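Local coordinates for protein mannan endo-1,4-beta-mannosidase (Mytilus edulis, PDB 2C0H) that hydrolyses internal beta-1,4-mannosidic linkages in mannans, galactomannans and glucomannans, cutting mannohexaose but leaving mannobiose and mannotriose intact, at residues 332-335 against 336-339; 118-121 against 122-125; 86-89 against 90-94. The protein carries 3 engineered substitutions. One frame throughout, in Å; residues are numbered along the deposited sequence.

Contact 1 (332-335 against 336-339). Unlike the reference sequence in segment 336-339: Met337 (reference Ile).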
# COMPACT_ATOMS: atom_id res chain seq x y z
N ASN A 332 0.94 -5.93 -21.24
CA ASN A 332 -0.44 -6.23 -20.81
C ASN A 332 -0.91 -5.17 -19.82
O ASN A 332 -2.07 -4.74 -19.83
CB ASN A 332 -0.55 -7.59 -20.13
CG ASN A 332 -0.65 -8.75 -21.11
OD1 ASN A 332 -0.82 -8.56 -22.33
ND2 ASN A 332 -0.57 -9.96 -20.58
N GLN A 333 -0.02 -4.78 -18.92
CA GLN A 333 -0.35 -3.80 -17.91
C GLN A 333 -0.60 -2.42 -18.50
O GLN A 333 -1.59 -1.74 -18.14
CB GLN A 333 0.76 -3.74 -16.85
CG GLN A 333 0.94 -5.03 -16.04
CD GLN A 333 2.19 -5.01 -15.19
OE1 GLN A 333 2.28 -4.25 -14.22
NE2 GLN A 333 3.17 -5.85 -15.53
N LEU A 334 0.28 -2.00 -19.40
CA LEU A 334 0.14 -0.72 -20.11
C LEU A 334 -1.13 -0.68 -20.97
O LEU A 334 -1.80 0.33 -21.04
CB LEU A 334 1.38 -0.45 -20.97
CG LEU A 334 2.70 -0.19 -20.23
CD1 LEU A 334 3.85 -0.07 -21.23
CD2 LEU A 334 2.61 1.04 -19.36
N ARG A 335 -1.47 -1.79 -21.62
CA ARG A 335 -2.70 -1.85 -22.41
C ARG A 335 -3.93 -1.68 -21.51
O ARG A 335 -4.90 -1.03 -21.88
CB ARG A 335 -2.77 -3.18 -23.17
CG ARG A 335 -3.60 -3.17 -24.45
CD ARG A 335 -3.62 -4.56 -25.08
NE ARG A 335 -4.37 -5.47 -24.23
CZ ARG A 335 -3.88 -6.51 -23.55
NH1 ARG A 335 -2.62 -6.88 -23.69
NH2 ARG A 335 -4.70 -7.22 -22.78
N GLY A 336 -3.89 -2.23 -20.30
CA GLY A 336 -4.97 -2.05 -19.33
C GLY A 336 -5.11 -0.60 -18.93
O GLY A 336 -6.23 -0.06 -18.95
N MET A 337 -4.01 0.04 -18.54
CA MET A 337 -4.01 1.47 -18.16
C MET A 337 -4.56 2.35 -19.27
O MET A 337 -5.35 3.26 -19.04
CB MET A 337 -2.59 1.98 -17.88
CG MET A 337 -1.99 1.57 -16.62
SD MET A 337 -0.29 2.18 -16.61
CE MET A 337 0.46 0.68 -15.99
N GLN A 338 -4.13 2.07 -20.49
CA GLN A 338 -4.51 2.85 -21.65
C GLN A 338 -6.02 2.87 -21.88
O GLN A 338 -6.56 3.85 -22.42
CB GLN A 338 -3.78 2.24 -22.85
CG GLN A 338 -3.82 3.04 -24.10
CD GLN A 338 -3.03 2.34 -25.19
OE1 GLN A 338 -2.15 2.93 -25.82
NE2 GLN A 338 -3.32 1.06 -25.38
N HIS A 339 -6.69 1.79 -21.47
CA HIS A 339 -8.15 1.67 -21.61
C HIS A 339 -8.88 2.76 -20.85
O HIS A 339 -9.93 3.23 -21.27
CB HIS A 339 -8.66 0.29 -21.15
CG HIS A 339 -10.11 0.07 -21.44
ND1 HIS A 339 -10.60 0.02 -22.73
CD2 HIS A 339 -11.18 -0.07 -20.62
CE1 HIS A 339 -11.91 -0.15 -22.69
NE2 HIS A 339 -12.29 -0.21 -21.42
O HOH W 1 -5.98 -0.04 -24.29
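Gly336 N donates to Asn332 O at 3.1 Å, and Met337 N and Gln338 N repeat the i to i+4 step onto Gln333 O and Leu334 O, the straightest being Met337 N to Gln333 O with an N-H...O angle of 167°. The ladder slackens at the next rung, where His339 N reaches Arg335 O only weakly at 3.4 Å. A water also donates to Arg335 O and accepts from Gln338 NE2 at 3.1 Å, linking that side-chain amide to the carbonyl three residues earlier. This is the last helix of the (beta/alpha)8 barrel, 330-339, which follows strand 319-322. Leu334 and Met337 cross obliquely, CD2 of Leu334 lying 4.0 Å from CE of Met337. Leu334 rests on His57 of a loop; Met337, which stands where the reference sequence has isoleucine, bends at chi3 (-136°), and its side chain packs on Ser22 and Ala24 of strand 17-25 and on Phe309. Gln333 leads away toward the barrel, its amide bonded to Thr322 and Ser324. Arg335 NH1 meets Asn332 OD1 at 2.8 Å, the oxygen sitting at the guanidinium edge and in its plane. With CG anti to the backbone N (chi1 -154°) and a bend at chi3, the arginine folds back along its own helix, while NE forms a salt bridge with Glu306 and NH2 bonds Gln297.

Contact 2 (118-121 against 122-125); sequences QSTH and YRLN
Thr120 O lies over one face of the Tyr122 ring, while Ser119 O approaches the ring edge near its plane, 3.5 Å from CE2; one face of the Arg123 guanidinium carries the methyl CG2 of Thr120, 3.9 Å from NH1 and offset toward the rim; and over a face of the His121 imidazole sits the backbone N of Asn125. The motif beneath them is a type I beta turn, Gln118 to His121, in the loop after barrel strand 106-113, which leads into helix 121-129. In the backbone, Arg123 N donates to Thr120 O at 3.0 Å and Asn125 N to His121 O at 2.8 Å. Tyr122 can fold back over the turn because its CG stands between the backbone N and the carbonyl carbon (chi1 67°). Arg123 instead runs extended from CG to NE, past Thr120, and its NH1 ends on Gly70 O. Thr120 OG1 bonds Glu69 O, so both side chains face the same neighbouring loop. The His121 ring has both nitrogens engaged: ND1 with Glu69 OE1 and NE2 with Tyr196 OH, a hydroxyl that Asn125 ND2 also reaches. These bonds fix the rotation of the imidazole, which stands with its plane 46° from that of the Asn125 amide and rests its CD2 4.0 Å from CB of Asn125.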
# COMPACT_ATOMS: atom_id res chain seq x y z
N GLN A 118 13.04 -13.16 5.45
CA GLN A 118 14.44 -13.40 5.04
C GLN A 118 15.42 -13.05 6.17
O GLN A 118 15.01 -12.94 7.33
CB GLN A 118 14.74 -12.63 3.75
CG GLN A 118 13.68 -12.86 2.68
CD GLN A 118 14.13 -12.47 1.29
OE1 GLN A 118 14.32 -11.30 0.99
NE2 GLN A 118 14.29 -13.47 0.42
N SER A 119 16.70 -12.90 5.85
CA SER A 119 17.77 -12.89 6.86
C SER A 119 17.85 -11.67 7.76
O SER A 119 18.46 -11.74 8.84
CB SER A 119 19.14 -13.11 6.20
OG SER A 119 19.50 -12.03 5.36
N THR A 120 17.24 -10.56 7.36
CA THR A 120 17.20 -9.40 8.26
C THR A 120 15.82 -9.24 8.92
O THR A 120 15.52 -8.18 9.46
CB THR A 120 17.61 -8.08 7.55
OG1 THR A 120 16.60 -7.67 6.62
CG2 THR A 120 18.92 -8.26 6.82
N HIS A 121 15.00 -10.29 8.90
CA HIS A 121 13.65 -10.20 9.48
C HIS A 121 13.66 -9.77 10.93
O HIS A 121 12.72 -9.11 11.38
CB HIS A 121 12.84 -11.49 9.37
CG HIS A 121 11.43 -11.32 9.84
ND1 HIS A 121 10.51 -10.59 9.14
CD2 HIS A 121 10.81 -11.71 10.98
CE1 HIS A 121 9.36 -10.56 9.80
NE2 HIS A 121 9.53 -11.23 10.93
N TYR A 122 14.69 -10.16 11.68
CA TYR A 122 14.79 -9.75 13.08
C TYR A 122 14.67 -8.24 13.27
O TYR A 122 14.18 -7.80 14.33
CB TYR A 122 16.10 -10.24 13.70
CG TYR A 122 17.36 -9.62 13.14
CD1 TYR A 122 17.95 -8.50 13.75
CD2 TYR A 122 17.99 -10.15 12.02
CE1 TYR A 122 19.10 -7.93 13.24
CE2 TYR A 122 19.15 -9.57 11.51
CZ TYR A 122 19.70 -8.46 12.12
OH TYR A 122 20.85 -7.88 11.62
N ARG A 123 15.10 -7.45 12.29
CA ARG A 123 15.02 -5.97 12.40
C ARG A 123 13.55 -5.55 12.43
O ARG A 123 13.11 -4.81 13.32
CB ARG A 123 15.78 -5.26 11.26
CG ARG A 123 17.31 -5.41 11.36
CD ARG A 123 18.05 -4.86 10.14
NE ARG A 123 19.46 -5.23 10.20
CZ ARG A 123 20.34 -5.14 9.21
NH1 ARG A 123 20.01 -4.68 8.01
NH2 ARG A 123 21.59 -5.52 9.43
N LEU A 124 12.77 -6.01 11.47
CA LEU A 124 11.34 -5.72 11.46
C LEU A 124 10.62 -6.35 12.66
O LEU A 124 9.73 -5.75 13.25
CB LEU A 124 10.72 -6.20 10.13
CG LEU A 124 9.20 -6.10 9.97
CD1 LEU A 124 8.68 -4.69 10.14
CD2 LEU A 124 8.82 -6.61 8.59
N ASN A 125 10.99 -7.58 13.02
CA ASN A 125 10.40 -8.28 14.15
C ASN A 125 10.41 -7.46 15.43
O ASN A 125 9.42 -7.41 16.16
CB ASN A 125 11.10 -9.62 14.39
CG ASN A 125 10.52 -10.36 15.57
OD1 ASN A 125 11.10 -10.39 16.65
ND2 ASN A 125 9.35 -10.93 15.39

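Contact 3 (86-89 against 90-94); sequences DNTL and ISDMR
Leu89 and Met93 lie side by side one turn apart, pointing the same way, with CD1 of Leu89 3.8 Å from SD of Met93. The leucine has CG anti to the backbone N (chi1 178°), which places its branch beside the sulfur, and the methionine bends at chi3. In the backbone, Met93 N donates to Leu89 O at 3.0 Å, and Asp92 N donates to Thr88 O at 2.9 Å. Ser91 OG also lies near Thr88 O, a weak approach at 3.4 Å.

These bonds open helix 89-102, an outer helix of the (beta/alpha)8 barrel. Thr88 occupies the N-cap position, yet its side chain makes no capping bond; OG1 bonds Asn38 N instead. The first amides of a helix have no carbonyl a turn earlier within it and must find other acceptors, here partly solvent: one water donates to Asp86 O and accepts from Ile90 N at 3.1 Å, and a second links Asn87 O to Ser91 N in the same manner.

Upstream, a type I turn from Asp86 to Leu89 sets the approach to the helix. It is reinforced by an Asx turn, in which Thr88 N donates to Asp86 OD2 at 3.2 Å, reaching the oxygen from above the carboxylate plane. Asp86 OD2 also receives His37 N, while Asp92 OD2 takes Gly36 N and Tyr40 N, so two carboxylates take backbone amides from the stretch that runs into helix 40-56.

Farther out, Phe35 of a loop and Met145 of helix 131-149 touch both Leu89 and Met93. An alanine in place of Leu89 would lose the branch against the sulfur and is likely to open a gap between Met93, Phe35 and Met145, leaving the thioether freer to turn. Ile90 lies against Ala148, and Arg94 NH1 forms a salt bridge with Glu152.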
# COMPACT_ATOMS: atom_id res chain seq x y z
N ASP A 86 20.14 7.65 6.72
CA ASP A 86 21.36 8.08 6.08
C ASP A 86 21.13 9.39 5.31
O ASP A 86 19.99 9.73 4.97
CB ASP A 86 21.89 6.99 5.18
CG ASP A 86 21.09 6.84 3.95
OD1 ASP A 86 20.13 6.04 3.97
OD2 ASP A 86 21.41 7.55 2.97
N ASN A 87 22.21 10.12 5.07
CA ASN A 87 22.11 11.51 4.62
C ASN A 87 21.70 11.74 3.16
O ASN A 87 21.55 12.89 2.75
CB ASN A 87 23.39 12.31 4.95
CG ASN A 87 24.63 11.76 4.27
OD1 ASN A 87 24.55 11.10 3.23
ND2 ASN A 87 25.79 12.05 4.86
N THR A 88 21.51 10.67 2.40
CA THR A 88 20.94 10.82 1.06
C THR A 88 19.57 10.15 0.89
O THR A 88 19.03 10.14 -0.21
CB THR A 88 21.91 10.31 -0.04
OG1 THR A 88 22.26 8.96 0.22
CG2 THR A 88 23.17 11.17 -0.06
N LEU A 89 18.98 9.61 1.96
CA LEU A 89 17.64 8.99 1.82
C LEU A 89 16.61 10.01 1.35
O LEU A 89 15.91 9.79 0.36
CB LEU A 89 17.18 8.32 3.12
CG LEU A 89 15.77 7.69 3.11
CD1 LEU A 89 15.63 6.67 1.95
CD2 LEU A 89 15.40 7.04 4.43
N ILE A 90 16.47 11.11 2.07
CA ILE A 90 15.47 12.11 1.72
C ILE A 90 15.76 12.73 0.34
O ILE A 90 14.84 12.89 -0.46
CB ILE A 90 15.31 13.16 2.84
CG1 ILE A 90 14.72 12.47 4.07
CG2 ILE A 90 14.41 14.34 2.39
CD1 ILE A 90 14.74 13.27 5.35
N SER A 91 17.02 13.07 0.06
CA SER A 91 17.36 13.70 -1.22
C SER A 91 17.15 12.74 -2.41
O SER A 91 16.73 13.18 -3.47
CB SER A 91 18.77 14.31 -1.21
OG SER A 91 19.76 13.38 -0.83
N ASP A 92 17.41 11.45 -2.20
CA ASP A 92 17.08 10.41 -3.21
C ASP A 92 15.56 10.33 -3.44
O ASP A 92 15.10 10.29 -4.58
CB ASP A 92 17.56 9.02 -2.77
CG ASP A 92 19.02 8.73 -3.12
OD1 ASP A 92 19.76 9.60 -3.62
OD2 ASP A 92 19.41 7.57 -2.87
N MET A 93 14.78 10.30 -2.37
CA MET A 93 13.32 10.25 -2.51
C MET A 93 12.80 11.53 -3.21
O MET A 93 11.91 11.46 -4.06
CB MET A 93 12.65 10.05 -1.13
CG MET A 93 12.90 8.66 -0.51
SD MET A 93 12.33 8.47 1.21
CE MET A 93 10.59 8.15 0.92
N ARG A 94 13.37 12.69 -2.88
CA ARG A 94 12.97 13.96 -3.48
C ARG A 94 13.32 14.00 -4.97
O ARG A 94 12.54 14.53 -5.75
CB ARG A 94 13.59 15.15 -2.74
CG ARG A 94 12.78 16.41 -2.86
CD ARG A 94 13.47 17.60 -2.25
NE ARG A 94 13.59 17.53 -0.79
CZ ARG A 94 12.60 17.79 0.07
NH1 ARG A 94 11.38 18.08 -0.36
NH2 ARG A 94 12.83 17.74 1.37
O HOH W 2 18.24 11.85 4.51
O HOH W 3 18.87 13.60 2.36

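In the fold
From the N terminus the chain meets contact 3 first, where the loop after the small strand 82-84 enters helix 89-102; next comes contact 2, where the loop after barrel strand 106-113 enters helix 121-129; contact 1 comes last, within helix 330-339. All three are local and in series, so none nests in or crosses another and none closes a long loop. Contacts 2 and 3 are the nearer pair, their centres about 23 Å apart, whereas contacts 1 and 2 lie on opposite sides of the chain's centre. Contact 3 joins its helix to helix 131-149, contact 2 ties the start of helix 121-129 to the loops carrying Glu69, Gly70 and Tyr196, and contact 1 sets helix 330-339 against strand 17-25 and helix 305-314.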